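Local coordinates for protein methylxanthine N3-demethylase NdmB (Pseudomonas putida, PDB 6ICL) that catalyses the oxygen-dependent N3-demethylation of theobromine and related methylxanthines as a Rieske non-heme iron oxygenase, releasing formaldehyde during bacterial caffeine degradation, at residues K24-Y32 with P323-V331; A185-T193 with I338-H346. All coordinates share one frame; numbering follows the deposited sequence.

Contact 1: residues K24-Y32 with P323-V331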
loop_
_atom_site.group_PDB
_atom_site.type_symbol
_atom_site.label_atom_id
_atom_site.label_comp_id
_atom_site.label_asym_id
_atom_site.label_seq_id
_atom_site.Cartn_x
_atom_site.Cartn_y
_atom_site.Cartn_z
ATOM N N LYS A 24 -31.260 -3.938 -23.090
ATOM C CA LYS A 24 -32.133 -2.774 -23.174
ATOM C C LYS A 24 -31.479 -1.399 -23.537
ATOM O O LYS A 24 -32.015 -0.352 -23.163
ATOM C CB LYS A 24 -32.851 -2.675 -21.831
ATOM C CG LYS A 24 -32.452 -3.823 -20.897
ATOM C CD LYS A 24 -33.120 -3.730 -19.524
ATOM C CE LYS A 24 -32.877 -2.363 -18.885
ATOM N NZ LYS A 24 -32.526 -2.408 -17.431
ATOM N N PRO A 25 -30.361 -1.369 -24.274
ATOM C CA PRO A 25 -29.716 -0.080 -24.549
ATOM C C PRO A 25 -30.264 0.613 -25.786
ATOM O O PRO A 25 -30.627 -0.018 -26.778
ATOM C CB PRO A 25 -28.247 -0.479 -24.766
ATOM C CG PRO A 25 -28.345 -1.775 -25.449
ATOM C CD PRO A 25 -29.568 -2.471 -24.857
ATOM N N LEU A 26 -30.306 1.949 -25.716
ATOM C CA LEU A 26 -30.775 2.736 -26.856
ATOM C C LEU A 26 -29.858 2.575 -28.066
ATOM O O LEU A 26 -30.322 2.371 -29.193
ATOM C CB LEU A 26 -30.882 4.212 -26.472
ATOM C CG LEU A 26 -31.200 5.138 -27.646
ATOM C CD1 LEU A 26 -32.631 4.949 -28.073
ATOM C CD2 LEU A 26 -30.944 6.596 -27.313
ATOM N N LEU A 27 -28.547 2.667 -27.856
ATOM C CA LEU A 27 -27.593 2.786 -28.958
ATOM C C LEU A 27 -26.831 1.468 -29.078
ATOM O O LEU A 27 -25.694 1.346 -28.623
ATOM C CB LEU A 27 -26.660 3.975 -28.733
ATOM C CG LEU A 27 -27.410 5.293 -28.521
ATOM C CD1 LEU A 27 -26.488 6.351 -27.929
ATOM C CD2 LEU A 27 -28.022 5.759 -29.844
ATOM N N GLU A 28 -27.461 0.500 -29.748
ATOM C CA GLU A 28 -26.937 -0.863 -29.817
ATOM C C GLU A 28 -25.696 -0.946 -30.692
ATOM O O GLU A 28 -24.751 -1.668 -30.366
ATOM C CB GLU A 28 -28.023 -1.784 -30.371
ATOM C CG GLU A 28 -28.031 -3.186 -29.851
ATOM C CD GLU A 28 -29.409 -3.806 -29.989
ATOM O OE1 GLU A 28 -30.336 -3.096 -30.453
ATOM O OE2 GLU A 28 -29.564 -4.990 -29.630
ATOM N N ASP A 29 -25.690 -0.228 -31.813
ATOM C CA ASP A 29 -24.628 -0.322 -32.810
ATOM C C ASP A 29 -23.727 0.897 -32.702
ATOM O O ASP A 29 -24.218 2.027 -32.686
ATOM C CB ASP A 29 -25.213 -0.396 -34.224
ATOM C CG ASP A 29 -24.197 -0.854 -35.250
ATOM O OD1 ASP A 29 -23.352 -0.043 -35.683
ATOM O OD2 ASP A 29 -24.239 -2.043 -35.619
ATOM N N LYS A 30 -22.416 0.674 -32.632
ATOM C CA LYS A 30 -21.468 1.762 -32.420
ATOM C C LYS A 30 -20.672 2.114 -33.667
ATOM O O LYS A 30 -19.760 2.948 -33.591
ATOM C CB LYS A 30 -20.508 1.415 -31.276
ATOM C CG LYS A 30 -21.193 1.075 -29.962
ATOM C CD LYS A 30 -21.973 2.259 -29.425
ATOM C CE LYS A 30 -22.478 1.945 -28.015
ATOM N NZ LYS A 30 -23.481 2.952 -27.526
ATOM N N THR A 31 -20.999 1.520 -34.816
ATOM C CA THR A 31 -20.194 1.744 -36.016
ATOM C C THR A 31 -20.104 3.223 -36.353
ATOM O O THR A 31 -19.059 3.691 -36.806
ATOM C CB THR A 31 -20.783 0.969 -37.202
ATOM O OG1 THR A 31 -20.765 -0.426 -36.913
ATOM C CG2 THR A 31 -19.985 1.218 -38.479
ATOM N N TYR A 32 -21.189 3.977 -36.118
ATOM C CA TYR A 32 -21.216 5.392 -36.468
ATOM C C TYR A 32 -20.084 6.169 -35.816
ATOM O O TYR A 32 -19.553 7.117 -36.417
ATOM C CB TYR A 32 -22.566 6.016 -36.082
ATOM C CG TYR A 32 -22.932 6.166 -34.598
ATOM C CD1 TYR A 32 -23.188 5.062 -33.786
ATOM C CD2 TYR A 32 -23.110 7.435 -34.038
ATOM C CE1 TYR A 32 -23.583 5.226 -32.442
ATOM C CE2 TYR A 32 -23.503 7.608 -32.704
ATOM C CZ TYR A 32 -23.737 6.510 -31.915
ATOM O OH TYR A 32 -24.133 6.706 -30.601
ATOM N N PRO A 323 -27.638 0.895 -16.016
ATOM C CA PRO A 323 -26.439 0.561 -16.797
ATOM C C PRO A 323 -25.776 1.778 -17.414
ATOM O O PRO A 323 -26.455 2.784 -17.683
ATOM C CB PRO A 323 -26.988 -0.365 -17.889
ATOM C CG PRO A 323 -28.168 -1.047 -17.191
ATOM C CD PRO A 323 -28.795 0.071 -16.416
ATOM N N LEU A 324 -24.460 1.682 -17.610
ATOM C CA LEU A 324 -23.698 2.789 -18.178
ATOM C C LEU A 324 -24.322 3.274 -19.475
ATOM O O LEU A 324 -24.622 4.463 -19.629
ATOM C CB LEU A 324 -22.252 2.356 -18.409
ATOM C CG LEU A 324 -21.224 2.762 -17.351
ATOM C CD1 LEU A 324 -21.719 2.439 -15.957
ATOM C CD2 LEU A 324 -19.889 2.063 -17.631
ATOM N N GLU A 325 -24.560 2.352 -20.400
ATOM C CA GLU A 325 -25.181 2.687 -21.671
ATOM C C GLU A 325 -26.561 3.291 -21.456
ATOM O O GLU A 325 -27.314 2.858 -20.577
ATOM C CB GLU A 325 -25.285 1.440 -22.546
ATOM C CG GLU A 325 -23.967 1.061 -23.218
ATOM C CD GLU A 325 -23.557 2.060 -24.294
ATOM O OE1 GLU A 325 -24.447 2.722 -24.866
ATOM O OE2 GLU A 325 -22.349 2.192 -24.573
ATOM N N ILE A 326 -26.871 4.319 -22.253
ATOM C CA ILE A 326 -28.222 4.881 -22.282
ATOM C C ILE A 326 -29.225 3.761 -22.510
ATOM O O ILE A 326 -29.066 2.962 -23.440
ATOM C CB ILE A 326 -28.336 5.936 -23.401
ATOM C CG1 ILE A 326 -27.315 7.051 -23.222
ATOM C CG2 ILE A 326 -29.740 6.504 -23.461
ATOM C CD1 ILE A 326 -27.336 7.655 -21.879
ATOM N N GLN A 327 -30.269 3.705 -21.683
ATOM C CA GLN A 327 -31.303 2.680 -21.816
ATOM C C GLN A 327 -32.606 3.273 -22.342
ATOM O O GLN A 327 -32.947 4.423 -22.053
ATOM C CB GLN A 327 -31.570 1.991 -20.481
ATOM C CG GLN A 327 -30.365 1.347 -19.871
ATOM C CD GLN A 327 -29.924 0.143 -20.655
ATOM O OE1 GLN A 327 -30.658 -0.839 -20.757
ATOM N NE2 GLN A 327 -28.724 0.211 -21.233
ATOM N N THR A 328 -33.355 2.461 -23.099
ATOM C CA THR A 328 -34.619 2.935 -23.669
ATOM C C THR A 328 -35.679 3.188 -22.595
ATOM O O THR A 328 -36.591 3.996 -22.803
ATOM C CB THR A 328 -35.151 1.926 -24.689
ATOM O OG1 THR A 328 -35.305 0.654 -24.044
ATOM C CG2 THR A 328 -34.184 1.771 -25.852
ATOM N N SER A 329 -35.577 2.519 -21.447
ATOM C CA SER A 329 -36.570 2.653 -20.390
ATOM C C SER A 329 -36.434 3.934 -19.569
ATOM O O SER A 329 -37.288 4.182 -18.710
ATOM C CB SER A 329 -36.476 1.464 -19.440
ATOM O OG SER A 329 -35.377 1.631 -18.557
ATOM N N GLU A 330 -35.385 4.733 -19.768
ATOM C CA GLU A 330 -35.222 5.940 -18.964
ATOM C C GLU A 330 -36.358 6.925 -19.243
ATOM O O GLU A 330 -36.819 7.062 -20.377
ATOM C CB GLU A 330 -33.856 6.584 -19.236
ATOM C CG GLU A 330 -32.695 5.899 -18.489
ATOM C CD GLU A 330 -31.324 6.245 -19.087
ATOM O OE1 GLU A 330 -30.450 5.363 -19.166
ATOM O OE2 GLU A 330 -31.135 7.386 -19.532
ATOM N N VAL A 331 -36.822 7.601 -18.199
ATOM C CA VAL A 331 -38.038 8.409 -18.280
ATOM C C VAL A 331 -37.629 9.862 -18.473
ATOM O O VAL A 331 -37.072 10.481 -17.561
ATOM C CB VAL A 331 -38.912 8.248 -17.028
ATOM C CG1 VAL A 331 -40.073 9.239 -17.076
ATOM C CG2 VAL A 331 -39.410 6.808 -16.891
HETATM O O HOH W 1 -27.050 2.880 -25.483
HETATM O O HOH W 2 -21.347 4.546 -25.784
#
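A single beta bridge between two loops, Pro25 facing Gln327 with CA atoms 4.2 Å apart, pins the first modelled residues of the chain to the C-terminal oxygenase domain. Two backbone hydrogen bonds define it. Leu26 N donates to Ile326 O at 2.8 Å, and Thr328 N donates to Lys24 O at 3.1 Å. Thr328 is the second residue of a type I turn from Gln327 to Glu330. Beside the bridge the Gln327 side chain folds back, bent at chi2 (-70°), which brings NE2 within 3.5 Å of Pro25 CA while this amide donates to Glu325 O of its own loop. Leu26 CB and CD2 lie alongside Ile326 CG2, both side chains pointing the same way. Farther on, Lys30 and Glu325 approach from opposite directions in a salt bridge. Lys30 NZ also donates to Leu27 O, in the carbonyl plane on a lone pair, so the ammonium holds its own loop while bound to the other. One water accepts from Leu27 N and lies near Glu325 OE1 and Ile326 O. Lys30 NZ meets Glu325 OE1 at 2.8 Å on the syn side, 34° out of the carboxylate plane.

Contact 2: residues A185-T193 with I338-H346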
loop_
_atom_site.group_PDB
_atom_site.type_symbol
_atom_site.label_atom_id
_atom_site.label_comp_id
_atom_site.label_asym_id
_atom_site.label_seq_id
_atom_site.Cartn_x
_atom_site.Cartn_y
_atom_site.Cartn_z
ATOM N N ALA A 185 -19.377 8.102 -22.888
ATOM C CA ALA A 185 -19.289 9.507 -23.289
ATOM C C ALA A 185 -20.657 10.194 -23.393
ATOM O O ALA A 185 -20.755 11.409 -23.154
ATOM C CB ALA A 185 -18.541 9.616 -24.621
ATOM N N GLU A 186 -21.723 9.459 -23.744
ATOM C CA GLU A 186 -23.052 10.091 -23.786
ATOM C C GLU A 186 -23.459 10.623 -22.418
ATOM O O GLU A 186 -24.037 11.710 -22.316
ATOM C CB GLU A 186 -24.121 9.110 -24.298
ATOM C CG GLU A 186 -23.991 8.708 -25.764
ATOM C CD GLU A 186 -22.949 7.600 -25.978
ATOM O OE1 GLU A 186 -22.544 7.369 -27.143
ATOM O OE2 GLU A 186 -22.537 6.956 -24.983
ATOM N N ARG A 187 -23.177 9.868 -21.348
ATOM C CA ARG A 187 -23.542 10.332 -20.012
ATOM C C ARG A 187 -22.789 11.597 -19.653
ATOM O O ARG A 187 -23.320 12.470 -18.941
ATOM C CB ARG A 187 -23.249 9.262 -18.960
ATOM C CG ARG A 187 -23.918 7.927 -19.172
ATOM C CD ARG A 187 -25.330 7.968 -18.719
ATOM N NE ARG A 187 -25.903 6.632 -18.587
ATOM C CZ ARG A 187 -27.207 6.429 -18.444
ATOM N NH1 ARG A 187 -28.017 7.482 -18.430
ATOM N NH2 ARG A 187 -27.695 5.197 -18.339
ATOM N N ARG A 188 -21.528 11.693 -20.080
ATOM C CA ARG A 188 -20.754 12.900 -19.782
ATOM C C ARG A 188 -21.319 14.116 -20.519
ATOM O O ARG A 188 -21.425 15.205 -19.945
ATOM C CB ARG A 188 -19.282 12.697 -20.141
ATOM C CG ARG A 188 -18.331 13.485 -19.237
ATOM C CD ARG A 188 -18.186 14.883 -19.748
ATOM N NE ARG A 188 -17.655 15.819 -18.758
ATOM C CZ ARG A 188 -18.393 16.447 -17.847
ATOM N NH1 ARG A 188 -19.703 16.224 -17.766
ATOM N NH2 ARG A 188 -17.820 17.292 -17.008
ATOM N N TRP A 189 -21.667 13.947 -21.793
ATOM C CA TRP A 189 -22.245 15.041 -22.567
ATOM C C TRP A 189 -23.558 15.520 -21.951
ATOM O O TRP A 189 -23.751 16.721 -21.717
ATOM C CB TRP A 189 -22.454 14.582 -24.014
ATOM C CG TRP A 189 -22.753 15.698 -24.949
ATOM C CD1 TRP A 189 -21.864 16.365 -25.733
ATOM C CD2 TRP A 189 -24.038 16.282 -25.208
ATOM N NE1 TRP A 189 -22.514 17.324 -26.478
ATOM C CE2 TRP A 189 -23.851 17.294 -26.171
ATOM C CE3 TRP A 189 -25.331 16.043 -24.722
ATOM C CZ2 TRP A 189 -24.908 18.081 -26.657
ATOM C CZ3 TRP A 189 -26.393 16.829 -25.218
ATOM C CH2 TRP A 189 -26.167 17.827 -26.168
ATOM N N GLU A 190 -24.466 14.588 -21.645
ATOM C CA GLU A 190 -25.745 14.993 -21.062
ATOM C C GLU A 190 -25.560 15.662 -19.714
ATOM O O GLU A 190 -26.333 16.556 -19.355
ATOM C CB GLU A 190 -26.673 13.796 -20.914
ATOM C CG GLU A 190 -27.037 13.178 -22.246
ATOM C CD GLU A 190 -28.107 12.123 -22.090
ATOM O OE1 GLU A 190 -28.398 11.746 -20.938
ATOM O OE2 GLU A 190 -28.643 11.664 -23.113
ATOM N N ASN A 191 -24.555 15.249 -18.949
ATOM C CA ASN A 191 -24.270 15.950 -17.701
ATOM C C ASN A 191 -23.845 17.391 -17.959
ATOM O O ASN A 191 -24.226 18.300 -17.215
ATOM C CB ASN A 191 -23.183 15.212 -16.920
ATOM C CG ASN A 191 -22.741 15.970 -15.679
ATOM O OD1 ASN A 191 -21.580 16.348 -15.557
ATOM N ND2 ASN A 191 -23.665 16.206 -14.768
ATOM N N PHE A 192 -23.037 17.620 -19.004
ATOM C CA PHE A 192 -22.458 18.952 -19.198
ATOM C C PHE A 192 -23.503 19.962 -19.679
ATOM O O PHE A 192 -23.386 21.161 -19.394
ATOM C CB PHE A 192 -21.296 18.876 -20.189
ATOM C CG PHE A 192 -20.384 20.082 -20.163
ATOM C CD1 PHE A 192 -19.315 20.144 -19.279
ATOM C CD2 PHE A 192 -20.571 21.139 -21.053
ATOM C CE1 PHE A 192 -18.459 21.243 -19.249
ATOM C CE2 PHE A 192 -19.707 22.253 -21.040
ATOM C CZ PHE A 192 -18.640 22.291 -20.135
ATOM N N THR A 193 -24.521 19.501 -20.401
ATOM C CA THR A 193 -25.515 20.375 -21.010
ATOM C C THR A 193 -26.793 20.474 -20.178
ATOM O O THR A 193 -27.835 20.869 -20.706
ATOM C CB THR A 193 -25.851 19.889 -22.424
ATOM O OG1 THR A 193 -26.352 18.552 -22.361
ATOM C CG2 THR A 193 -24.620 19.920 -23.351
ATOM N N ILE A 338 -33.036 18.989 -24.462
ATOM C CA ILE A 338 -31.692 18.856 -25.036
ATOM C C ILE A 338 -31.259 17.397 -25.060
ATOM O O ILE A 338 -30.815 16.874 -26.088
ATOM C CB ILE A 338 -30.693 19.717 -24.246
ATOM C CG1 ILE A 338 -31.026 21.200 -24.420
ATOM C CG2 ILE A 338 -29.277 19.398 -24.674
ATOM C CD1 ILE A 338 -30.386 22.085 -23.352
ATOM N N SER A 339 -31.379 16.716 -23.926
ATOM C CA SER A 339 -30.971 15.315 -23.861
ATOM C C SER A 339 -31.774 14.454 -24.838
ATOM O O SER A 339 -31.218 13.571 -25.507
ATOM C CB SER A 339 -31.127 14.829 -22.419
ATOM O OG SER A 339 -31.354 13.449 -22.379
ATOM N N VAL A 340 -33.085 14.703 -24.948
ATOM C CA VAL A 340 -33.910 13.922 -25.869
ATOM C C VAL A 340 -33.470 14.147 -27.313
ATOM O O VAL A 340 -33.325 13.197 -28.092
ATOM C CB VAL A 340 -35.399 14.267 -25.645
ATOM C CG1 VAL A 340 -36.283 13.686 -26.747
ATOM C CG2 VAL A 340 -35.843 13.737 -24.307
ATOM N N GLN A 341 -33.219 15.398 -27.687
ATOM C CA GLN A 341 -32.737 15.683 -29.041
ATOM C C GLN A 341 -31.361 15.068 -29.287
ATOM O O GLN A 341 -31.057 14.607 -30.395
ATOM C CB GLN A 341 -32.702 17.195 -29.267
ATOM C CG GLN A 341 -34.096 17.805 -29.287
ATOM C CD GLN A 341 -35.017 17.044 -30.235
ATOM O OE1 GLN A 341 -34.687 16.833 -31.407
ATOM N NE2 GLN A 341 -36.156 16.605 -29.725
ATOM N N PHE A 342 -30.523 15.037 -28.252
ATOM C CA PHE A 342 -29.214 14.399 -28.358
ATOM C C PHE A 342 -29.361 12.900 -28.597
ATOM O O PHE A 342 -28.756 12.331 -29.519
ATOM C CB PHE A 342 -28.438 14.691 -27.073
ATOM C CG PHE A 342 -27.054 14.091 -27.013
ATOM C CD1 PHE A 342 -26.020 14.598 -27.800
ATOM C CD2 PHE A 342 -26.770 13.082 -26.104
ATOM C CE1 PHE A 342 -24.728 14.067 -27.701
ATOM C CE2 PHE A 342 -25.477 12.542 -25.990
ATOM C CZ PHE A 342 -24.458 13.043 -26.791
ATOM N N ARG A 343 -30.179 12.247 -27.776
ATOM C CA ARG A 343 -30.437 10.822 -27.955
ATOM C C ARG A 343 -31.062 10.521 -29.317
ATOM O O ARG A 343 -30.691 9.540 -29.974
ATOM C CB ARG A 343 -31.333 10.327 -26.823
ATOM C CG ARG A 343 -30.680 10.483 -25.475
ATOM C CD ARG A 343 -31.534 10.007 -24.353
ATOM N NE ARG A 343 -30.774 10.099 -23.120
ATOM C CZ ARG A 343 -30.890 9.270 -22.093
ATOM N NH1 ARG A 343 -31.748 8.268 -22.145
ATOM N NH2 ARG A 343 -30.132 9.430 -21.018
ATOM N N LYS A 344 -32.000 11.362 -29.767
ATOM C CA LYS A 344 -32.617 11.164 -31.080
ATOM C C LYS A 344 -31.575 11.156 -32.180
ATOM O O LYS A 344 -31.564 10.267 -33.039
ATOM C CB LYS A 344 -33.639 12.267 -31.364
ATOM C CG LYS A 344 -34.966 12.135 -30.644
ATOM C CD LYS A 344 -36.037 12.987 -31.365
ATOM C CE LYS A 344 -37.370 13.053 -30.594
ATOM N NZ LYS A 344 -38.069 11.736 -30.473
ATOM N N TRP A 345 -30.692 12.156 -32.182
ATOM C CA TRP A 345 -29.732 12.242 -33.269
ATOM C C TRP A 345 -28.687 11.143 -33.167
ATOM O O TRP A 345 -28.262 10.607 -34.195
ATOM C CB TRP A 345 -29.087 13.625 -33.297
ATOM C CG TRP A 345 -28.490 13.983 -34.615
ATOM C CD1 TRP A 345 -28.471 13.211 -35.747
ATOM C CD2 TRP A 345 -27.830 15.204 -34.951
ATOM N NE1 TRP A 345 -27.821 13.877 -36.758
ATOM C CE2 TRP A 345 -27.425 15.103 -36.298
ATOM C CE3 TRP A 345 -27.527 16.368 -34.238
ATOM C CZ2 TRP A 345 -26.741 16.118 -36.947
ATOM C CZ3 TRP A 345 -26.853 17.389 -34.894
ATOM C CH2 TRP A 345 -26.476 17.257 -36.236
ATOM N N HIS A 346 -28.298 10.752 -31.947
ATOM C CA HIS A 346 -27.388 9.619 -31.802
ATOM C C HIS A 346 -28.009 8.351 -32.384
ATOM O O HIS A 346 -27.355 7.615 -33.127
ATOM C CB HIS A 346 -27.010 9.417 -30.328
ATOM C CG HIS A 346 -25.676 9.989 -29.965
ATOM N ND1 HIS A 346 -24.522 9.232 -29.967
ATOM C CD2 HIS A 346 -25.306 11.245 -29.607
ATOM C CE1 HIS A 346 -23.499 9.995 -29.619
ATOM N NE2 HIS A 346 -23.947 11.221 -29.394
#
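Helix 185-192 and the 338-346 part of helix 337-355 run roughly antiparallel, their axes 10.3 Å apart at closest and their N-to-C directions 150° apart. Across this helix pair in the oxygenase domain, Glu190 and Ser339 bring the backbones nearest, CA to CA 5.9 Å. The centre is an offset stack: the six-membered ring of Trp189 lies on Phe342 with planes 4° apart, and Trp189 CZ3 comes to 3.3 Å from Phe342 CG. Both residues set CG anti to the backbone N (chi1 -167° in Trp189), which carries the rings into the gap between the helices. His346 CD2 lies over the rim of the opposite face of Phe342; Trp189 has Thr193 CG2 on its far face, and its NE1 donates to Ser257 O. Ile338 CG2 touches Trp189 CH2 at 3.8 Å. An alanine in place of Trp189 is likely to leave one face of Phe342 without its stacking partner and Ser257 O without its indole donor, opening a gap beside Ile338. Beyond the edge of Phe342, Arg343 grips the Glu190 carboxylate side-on: NE to OE2 at 2.6 Å and NH2 to OE1 at 2.9 Å, each oxygen using its syn lone pair. Carboxylate and guanidinium are nearly coplanar, and two bonds fix their mutual rotation. Ser339 OG adds a weak bond to Glu190 OE2, its stronger partner being Arg85 of the second subunit. Arg187, whose NE donates to Leu324 O, brings NH1 to 3.9 Å from Arg343 NH2. Glu330, salt-bridged to both arginines, and Glu190, gripped by Arg343, probably offset their charge, letting them sit close together at the subunit interface beside the aromatic stack.

In the fold
From the N terminus, 24-32 precedes strand 37-42, an outer strand of the six-stranded antiparallel sheet; contact 1 joins it to 323-331, between helices 300-319 and 337-355, closing a loop of about 290 residues. Contact 2 starts inside that loop, at helix 185-192 after strand 171-181, and ends beyond it on helix 337-355, so the two cross rather than nest; its own loop, about 145 residues, includes strands 219-222 to 284-294 and helix 300-319. The contact centres lie 12 Å apart and they touch directly: Tyr32 OH is 2.6 Å from His346 ND1, a probable hydrogen bond, and Glu330 meets Arg343. Together they tie the N-terminal loop to the oxygenase helices, and both reach the second subunit.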